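Local structure of 3-phytase (Klebsiella pneumoniae, 2WNH) at residues Ile91-Ser96 with Ala103-Leu108; Asn268-Gly273 with Ser319-Glu324. The protein probably hydrolyses phytate (inositol hexakisphosphate) as a 3-phytase of the histidine acid phosphatase family. The protein carries 3 engineered substitutions. All blocks are in the same frame, centred on the assembly; numbering follows the deposited sequence.

Contact 1: residues Ile91-Ser96 with Ala103-Leu108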
ATOM      1  N   ILE B  91       8.304  -2.071 -22.409  1.00 15.48           N
ATOM      2  CA  ILE B  91       7.640  -0.972 -23.133  1.00 15.59           C
ATOM      3  C   ILE B  91       8.649  -0.058 -23.820  1.00 15.60           C
ATOM      4  O   ILE B  91       9.776   0.139 -23.326  1.00 15.28           O
ATOM      5  CB  ILE B  91       6.708  -0.152 -22.180  1.00 15.34           C
ATOM      6  CG1 ILE B  91       5.774   0.833 -22.948  1.00 14.61           C
ATOM      7  CG2 ILE B  91       7.514   0.553 -21.068  1.00 16.79           C
ATOM      8  CD1 ILE B  91       4.748   1.466 -22.039  1.00 14.79           C
ATOM      9  N   TYR B  92       8.239   0.470 -24.975  1.00 14.41           N
ATOM     10  CA  TYR B  92       8.942   1.580 -25.623  1.00 15.39           C
ATOM     11  C   TYR B  92       7.897   2.618 -25.950  1.00 14.49           C
ATOM     12  O   TYR B  92       6.898   2.304 -26.612  1.00 14.56           O
ATOM     13  CB  TYR B  92       9.700   1.151 -26.898  1.00 15.13           C
ATOM     14  CG  TYR B  92      10.526   2.268 -27.495  1.00 15.25           C
ATOM     15  CD1 TYR B  92      11.777   2.603 -26.965  1.00 16.61           C
ATOM     16  CD2 TYR B  92      10.048   3.019 -28.577  1.00 14.67           C
ATOM     17  CE1 TYR B  92      12.534   3.658 -27.508  1.00 19.13           C
ATOM     18  CE2 TYR B  92      10.804   4.054 -29.123  1.00 18.67           C
ATOM     19  CZ  TYR B  92      12.033   4.368 -28.585  1.00 18.72           C
ATOM     20  OH  TYR B  92      12.749   5.426 -29.140  1.00 19.25           O
ATOM     21  N   VAL B  93       8.124   3.840 -25.468  1.00 14.54           N
ATOM     22  CA  VAL B  93       7.164   4.935 -25.687  1.00 15.34           C
ATOM     23  C   VAL B  93       7.755   5.988 -26.597  1.00 15.15           C
ATOM     24  O   VAL B  93       8.810   6.573 -26.296  1.00 15.55           O
ATOM     25  CB  VAL B  93       6.725   5.586 -24.347  1.00 15.05           C
ATOM     26  CG1 VAL B  93       5.672   6.654 -24.606  1.00 15.67           C
ATOM     27  CG2 VAL B  93       6.179   4.512 -23.373  1.00 14.97           C
ATOM     28  N   ARG B  94       7.076   6.227 -27.723  1.00 14.95           N
ATOM     29  CA  ARG B  94       7.492   7.253 -28.675  1.00 14.58           C
ATOM     30  C   ARG B  94       6.353   8.277 -28.851  1.00 14.65           C
ATOM     31  O   ARG B  94       5.265   7.941 -29.311  1.00 15.04           O
ATOM     32  CB  ARG B  94       7.863   6.600 -30.017  1.00 14.48           C
ATOM     33  CG  ARG B  94       8.297   7.632 -31.071  1.00 15.15           C
ATOM     34  CD  ARG B  94       9.122   6.987 -32.165  1.00 16.65           C
ATOM     35  NE  ARG B  94       9.289   7.873 -33.324  1.00 16.66           N
ATOM     36  CZ  ARG B  94      10.101   7.583 -34.326  1.00 17.95           C
ATOM     37  NH1 ARG B  94      10.845   6.472 -34.258  1.00 17.15           N
ATOM     38  NH2 ARG B  94      10.184   8.393 -35.383  1.00 16.33           N
ATOM     39  N   ALA B  95       6.616   9.504 -28.416  1.00 15.05           N
ATOM     40  CA  ALA B  95       5.651  10.598 -28.469  1.00 15.19           C
ATOM     41  C   ALA B  95       6.022  11.604 -29.539  1.00 15.69           C
ATOM     42  O   ALA B  95       7.200  11.930 -29.725  1.00 15.13           O
ATOM     43  CB  ALA B  95       5.565  11.300 -27.121  1.00 14.85           C
ATOM     44  N   SER B  96       4.999  12.144 -30.203  1.00 15.58           N
ATOM     45  CA  SER B  96       5.160  13.348 -31.021  1.00 15.83           C
ATOM     46  C   SER B  96       5.820  14.457 -30.154  1.00 15.92           C
ATOM     47  O   SER B  96       5.542  14.545 -28.939  1.00 15.44           O
ATOM     48  CB  SER B  96       3.784  13.774 -31.539  1.00 16.46           C
ATOM     49  OG  SER B  96       3.837  15.106 -31.994  1.00 21.13           O
ATOM     50  N   ALA B 103       3.558  15.092 -22.719  1.00 13.92           N
ATOM     51  CA  ALA B 103       3.000  15.029 -21.365  1.00 14.82           C
ATOM     52  C   ALA B 103       1.966  13.889 -21.274  1.00 14.71           C
ATOM     53  O   ALA B 103       1.872  13.218 -20.246  1.00 15.21           O
ATOM     54  CB  ALA B 103       2.381  16.361 -20.980  1.00 14.20           C
ATOM     55  N   THR B 104       1.217  13.657 -22.341  1.00 14.81           N
ATOM     56  CA  THR B 104       0.258  12.548 -22.383  1.00 13.34           C
ATOM     57  C   THR B 104       0.973  11.186 -22.271  1.00 13.83           C
ATOM     58  O   THR B 104       0.545  10.279 -21.513  1.00 12.39           O
ATOM     59  CB  THR B 104      -0.586  12.592 -23.677  1.00 14.53           C
ATOM     60  OG1 THR B 104      -1.408  13.765 -23.646  1.00 14.71           O
ATOM     61  CG2 THR B 104      -1.464  11.352 -23.800  1.00 14.43           C
ATOM     62  N   ALA B 105       2.069  11.053 -23.009  1.00 13.61           N
ATOM     63  CA  ALA B 105       2.898   9.846 -22.927  1.00 12.98           C
ATOM     64  C   ALA B 105       3.408   9.639 -21.491  1.00 13.28           C
ATOM     65  O   ALA B 105       3.361   8.522 -20.988  1.00 12.67           O
ATOM     66  CB  ALA B 105       4.053   9.945 -23.907  1.00 11.80           C
ATOM     67  N   GLN B 106       3.920  10.696 -20.859  1.00 14.02           N
ATOM     68  CA  GLN B 106       4.303  10.611 -19.437  1.00 13.76           C
ATOM     69  C   GLN B 106       3.137  10.153 -18.552  1.00 14.56           C
ATOM     70  O   GLN B 106       3.310   9.250 -17.723  1.00 13.19           O
ATOM     71  CB  GLN B 106       4.853  11.956 -18.942  1.00 14.85           C
ATOM     72  CG  GLN B 106       6.191  12.342 -19.598  1.00 15.27           C
ATOM     73  CD  GLN B 106       6.656  13.691 -19.129  1.00 20.23           C
ATOM     74  OE1 GLN B 106       7.862  13.921 -18.893  1.00 23.09           O
ATOM     75  NE2 GLN B 106       5.715  14.591 -18.970  1.00 15.64           N
ATOM     76  N   ALA B 107       1.955  10.742 -18.751  1.00 13.75           N
ATOM     77  CA  ALA B 107       0.765  10.372 -17.963  1.00 13.80           C
ATOM     78  C   ALA B 107       0.411   8.898 -18.092  1.00 13.21           C
ATOM     79  O   ALA B 107       0.052   8.260 -17.087  1.00 13.52           O
ATOM     80  CB  ALA B 107      -0.438  11.261 -18.327  1.00 13.67           C
ATOM     81  N   LEU B 108       0.514   8.337 -19.301  1.00 13.44           N
ATOM     82  CA  LEU B 108       0.138   6.938 -19.490  1.00 12.58           C
ATOM     83  C   LEU B 108       1.044   6.003 -18.712  1.00 12.96           C
ATOM     84  O   LEU B 108       0.528   5.088 -18.072  1.00 14.23           O
ATOM     85  CB  LEU B 108       0.200   6.532 -20.971  1.00 13.51           C
ATOM     86  CG  LEU B 108      -1.014   7.046 -21.759  1.00 13.61           C
ATOM     87  CD1 LEU B 108      -0.827   6.946 -23.292  1.00 13.91           C
ATOM     88  CD2 LEU B 108      -2.304   6.291 -21.374  1.00 14.45           C
TER

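Contact 2: residues Asn268-Gly273 with Ser319-Glu324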
ATOM      1  N   ASN B 268       2.015   1.614 -41.651  1.00 15.89           N
ATOM      2  CA  ASN B 268       3.067   0.646 -41.958  1.00 17.53           C
ATOM      3  C   ASN B 268       3.946   0.283 -40.744  1.00 17.67           C
ATOM      4  O   ASN B 268       4.259  -0.918 -40.520  1.00 18.67           O
ATOM      5  CB  ASN B 268       3.935   1.146 -43.105  1.00 17.31           C
ATOM      6  CG  ASN B 268       4.900   0.093 -43.579  1.00 19.07           C
ATOM      7  OD1 ASN B 268       4.496  -1.008 -43.986  1.00 20.14           O
ATOM      8  ND2 ASN B 268       6.180   0.406 -43.507  1.00 20.08           N
ATOM      9  N   ALA B 269       4.353   1.316 -40.000  1.00 16.79           N
ATOM     10  CA  ALA B 269       5.170   1.171 -38.785  1.00 16.80           C
ATOM     11  C   ALA B 269       4.434   0.356 -37.726  1.00 16.70           C
ATOM     12  O   ALA B 269       5.038  -0.494 -37.029  1.00 15.79           O
ATOM     13  CB  ALA B 269       5.574   2.525 -38.232  1.00 18.12           C
ATOM     14  N   MET B 270       3.133   0.607 -37.604  1.00 15.72           N
ATOM     15  CA  MET B 270       2.286  -0.094 -36.627  1.00 15.74           C
ATOM     16  C   MET B 270       2.090  -1.563 -36.969  1.00 15.77           C
ATOM     17  O   MET B 270       2.184  -2.420 -36.086  1.00 17.21           O
ATOM     18  CB  MET B 270       0.923   0.621 -36.472  1.00 15.57           C
ATOM     19  CG  MET B 270       1.003   1.950 -35.725  1.00 18.04           C
ATOM     20  SD  MET B 270      -0.567   2.831 -35.825  1.00 18.11           S
ATOM     21  CE  MET B 270      -1.645   1.807 -34.826  1.00 17.08           C
ATOM     22  N   LEU B 271       1.797  -1.865 -38.238  1.00 15.22           N
ATOM     23  CA  LEU B 271       1.643  -3.269 -38.670  1.00 15.47           C
ATOM     24  C   LEU B 271       2.962  -4.070 -38.549  1.00 16.20           C
ATOM     25  O   LEU B 271       2.963  -5.214 -38.083  1.00 16.63           O
ATOM     26  CB  LEU B 271       1.111  -3.373 -40.104  1.00 16.26           C
ATOM     27  CG  LEU B 271      -0.293  -2.799 -40.333  1.00 13.27           C
ATOM     28  CD1 LEU B 271      -0.551  -2.774 -41.816  1.00 18.00           C
ATOM     29  CD2 LEU B 271      -1.337  -3.652 -39.576  1.00 17.31           C
ATOM     30  N   ASP B 272       4.075  -3.454 -38.945  1.00 16.64           N
ATOM     31  CA  ASP B 272       5.397  -4.049 -38.752  1.00 18.28           C
ATOM     32  C   ASP B 272       5.679  -4.216 -37.261  1.00 17.75           C
ATOM     33  O   ASP B 272       6.273  -5.213 -36.845  1.00 18.46           O
ATOM     34  CB  ASP B 272       6.466  -3.171 -39.396  1.00 19.55           C
ATOM     35  CG  ASP B 272       6.573  -3.400 -40.898  1.00 24.76           C
ATOM     36  OD1 ASP B 272       5.931  -4.349 -41.417  1.00 27.68           O
ATOM     37  OD2 ASP B 272       7.322  -2.645 -41.555  1.00 28.45           O
ATOM     38  N   GLY B 273       5.224  -3.257 -36.455  1.00 16.85           N
ATOM     39  CA  GLY B 273       5.474  -3.330 -35.015  1.00 16.12           C
ATOM     40  C   GLY B 273       4.752  -4.467 -34.296  1.00 17.35           C
ATOM     41  O   GLY B 273       5.185  -4.896 -33.233  1.00 18.64           O
ATOM     42  N   SER B 319      -8.015   8.892 -26.157  1.00 15.37           N
ATOM     43  CA  SER B 319      -8.515   7.661 -26.762  1.00 15.26           C
ATOM     44  C   SER B 319      -7.369   6.991 -27.538  1.00 14.20           C
ATOM     45  O   SER B 319      -6.347   7.631 -27.799  1.00 16.07           O
ATOM     46  CB  SER B 319      -9.673   7.976 -27.711  1.00 15.12           C
ATOM     47  OG  SER B 319      -9.208   8.710 -28.842  1.00 15.49           O
ATOM     48  N   SER B 320      -7.511   5.713 -27.876  1.00 14.37           N
ATOM     49  CA  SER B 320      -6.442   5.049 -28.630  1.00 14.10           C
ATOM     50  C   SER B 320      -6.935   3.934 -29.537  1.00 14.17           C
ATOM     51  O   SER B 320      -7.988   3.357 -29.299  1.00 14.17           O
ATOM     52  CB  SER B 320      -5.340   4.531 -27.708  1.00 15.26           C
ATOM     53  OG  SER B 320      -5.790   3.436 -26.945  1.00 15.07           O
ATOM     54  N   LEU B 321      -6.135   3.688 -30.580  1.00 13.78           N
ATOM     55  CA  LEU B 321      -6.284   2.581 -31.506  1.00 15.19           C
ATOM     56  C   LEU B 321      -5.254   1.534 -31.075  1.00 15.35           C
ATOM     57  O   LEU B 321      -4.071   1.847 -30.884  1.00 15.82           O
ATOM     58  CB  LEU B 321      -5.973   3.093 -32.922  1.00 16.72           C
ATOM     59  CG  LEU B 321      -6.208   2.160 -34.093  1.00 23.45           C
ATOM     60  CD1 LEU B 321      -7.656   1.660 -34.128  1.00 22.14           C
ATOM     61  CD2 LEU B 321      -5.889   2.967 -35.363  1.00 24.54           C
ATOM     62  N   VAL B 322      -5.700   0.293 -30.918  1.00 13.34           N
ATOM     63  CA  VAL B 322      -4.820  -0.762 -30.434  1.00 14.54           C
ATOM     64  C   VAL B 322      -4.782  -1.947 -31.385  1.00 14.88           C
ATOM     65  O   VAL B 322      -5.838  -2.429 -31.817  1.00 15.46           O
ATOM     66  CB  VAL B 322      -5.222  -1.259 -29.015  1.00 15.35           C
ATOM     67  CG1 VAL B 322      -4.262  -2.386 -28.560  1.00 15.99           C
ATOM     68  CG2 VAL B 322      -5.240  -0.106 -28.001  1.00 17.16           C
ATOM     69  N   LEU B 323      -3.569  -2.461 -31.630  1.00 13.47           N
ATOM     70  CA  LEU B 323      -3.389  -3.778 -32.258  1.00 14.85           C
ATOM     71  C   LEU B 323      -2.748  -4.714 -31.226  1.00 14.94           C
ATOM     72  O   LEU B 323      -1.735  -4.360 -30.619  1.00 15.52           O
ATOM     73  CB  LEU B 323      -2.434  -3.676 -33.442  1.00 15.58           C
ATOM     74  CG  LEU B 323      -2.692  -2.577 -34.472  1.00 19.20           C
ATOM     75  CD1 LEU B 323      -1.551  -2.569 -35.516  1.00 22.12           C
ATOM     76  CD2 LEU B 323      -4.046  -2.752 -35.122  1.00 23.91           C
ATOM     77  N   GLU B 324      -3.328  -5.896 -31.063  1.00 14.40           N
ATOM     78  CA  GLU B 324      -2.777  -6.927 -30.176  1.00 15.26           C
ATOM     79  C   GLU B 324      -2.506  -8.226 -30.934  1.00 15.68           C
ATOM     80  O   GLU B 324      -3.398  -8.746 -31.592  1.00 15.43           O
ATOM     81  CB  GLU B 324      -3.772  -7.240 -29.042  1.00 16.38           C
ATOM     82  CG  GLU B 324      -3.893  -6.132 -27.970  1.00 15.59           C
ATOM     83  CD  GLU B 324      -5.050  -6.362 -26.982  1.00 18.13           C
ATOM     84  OE1 GLU B 324      -5.853  -7.321 -27.153  1.00 16.07           O
ATOM     85  OE2 GLU B 324      -5.184  -5.563 -26.026  1.00 15.97           O
TER

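Contact 1: residues Ile91-Ser96 with Ala103-Leu108
T104 OG1, one residue before the A105 methyl that meets V93 and A95, has two partners: it is hydrogen-bonded to the carbonyl of R100 one turn earlier in its own helix and to the backbone N of G26, part of the RHGxRxP signature of histidine acid phosphatases. No hydrogen bond runs between 91-96 and 103-108 themselves; they touch through three small apolar side chains, burying 99 Å² in all. The A105 CB methyl fits against V93 and A95, two of the strand residues on the face turned to the helix. It lies 3.7 Å from V93 CG1 and, roughly at a right angle to that, 3.8 Å from A95 CB. V93 turns CG1 anti to its backbone N (chi1 -177°), which brings this one branch against the alanine while CG2 stays well clear of it. With methyls alone in between, strand and helix come close: the CA atoms of A95 and A105 are 6.2 Å apart. Together they form the strand-turn-helix step of an alpha/beta fold with a mixed sheet, strand 91-95 running beside the parallel strand 284-289 and helix 99-112 folding back over the sheet. S96, just after the strand, sends OG to H290 NE2 and Q132 NE2, while R94 points away from the helix and forms a salt bridge with D128. On the far side of the helix, Q106 OE1 is hydrogen-bonded to T50 OG1 of a neighbouring subunit.

Contact 2: residues Asn268-Gly273 with Ser319-Glu324
The flat group here is the peptide carbonyl of M270, and the methyl CD1 of L323 lies over one of its faces, 3.8 Å from M270 O; no aromatic ring takes part. The same methyl lies 4.1 Å from M270 CB and 4.2 Å from L271 CD2, so a single branch of L323 meets two successive residues of the helix. L323 has CG anti to its carbonyl carbon (chi1 -49°), and from there CD1 extends to the helix backbone. L271 starts off away from the strand, and only the end of its side chain comes back to the leucine. M270 supplies the second point of touch: its chain reaches across to the strand, slanting back toward L321, and bends at the sulfur (chi3 69°), leaving CE at a looser 4.4 Å from L321 CD2. Apart from the methyl on the carbonyl, the packing is apolar, in the buried interior, 177 Å² between the two segments with no hydrogen bond across. The short axes come within 9.5 Å at 31°, the near-parallel lie of a helix packed on a sheet in an alpha/beta fold. L321 and L323 alternate with S320, V322 and E324, whose side chains belong to the other face, where E324 pairs with R337. Strand 320-328 runs between the antiparallel neighbours 14-24 and 334-342; M270 also touches L22 of the former, and from helix 291-301, V297 touches L321 and M301 touches both L321 and L323.

In the fold
Followed from the N terminus, the chain first closes contact 1, where only six residues, four of them already in helix 99-112, separate the two segments. Contact 2 comes later, in series with it and without crossing: 45 residues separate helix segment 268-273 from strand segment 319-324, and they include strand 284-289 and helix 291-301. Both contacts reach the same mixed sheet, with their helices on opposite faces, so together they mark the helix-sheet-helix layering of the core. Strands 284-289 and 14-24 link strand 91-95 to strand 320-328 across the sheet. The contact centres are 15 Å apart, and the nearest atoms stay about 7 Å from each other.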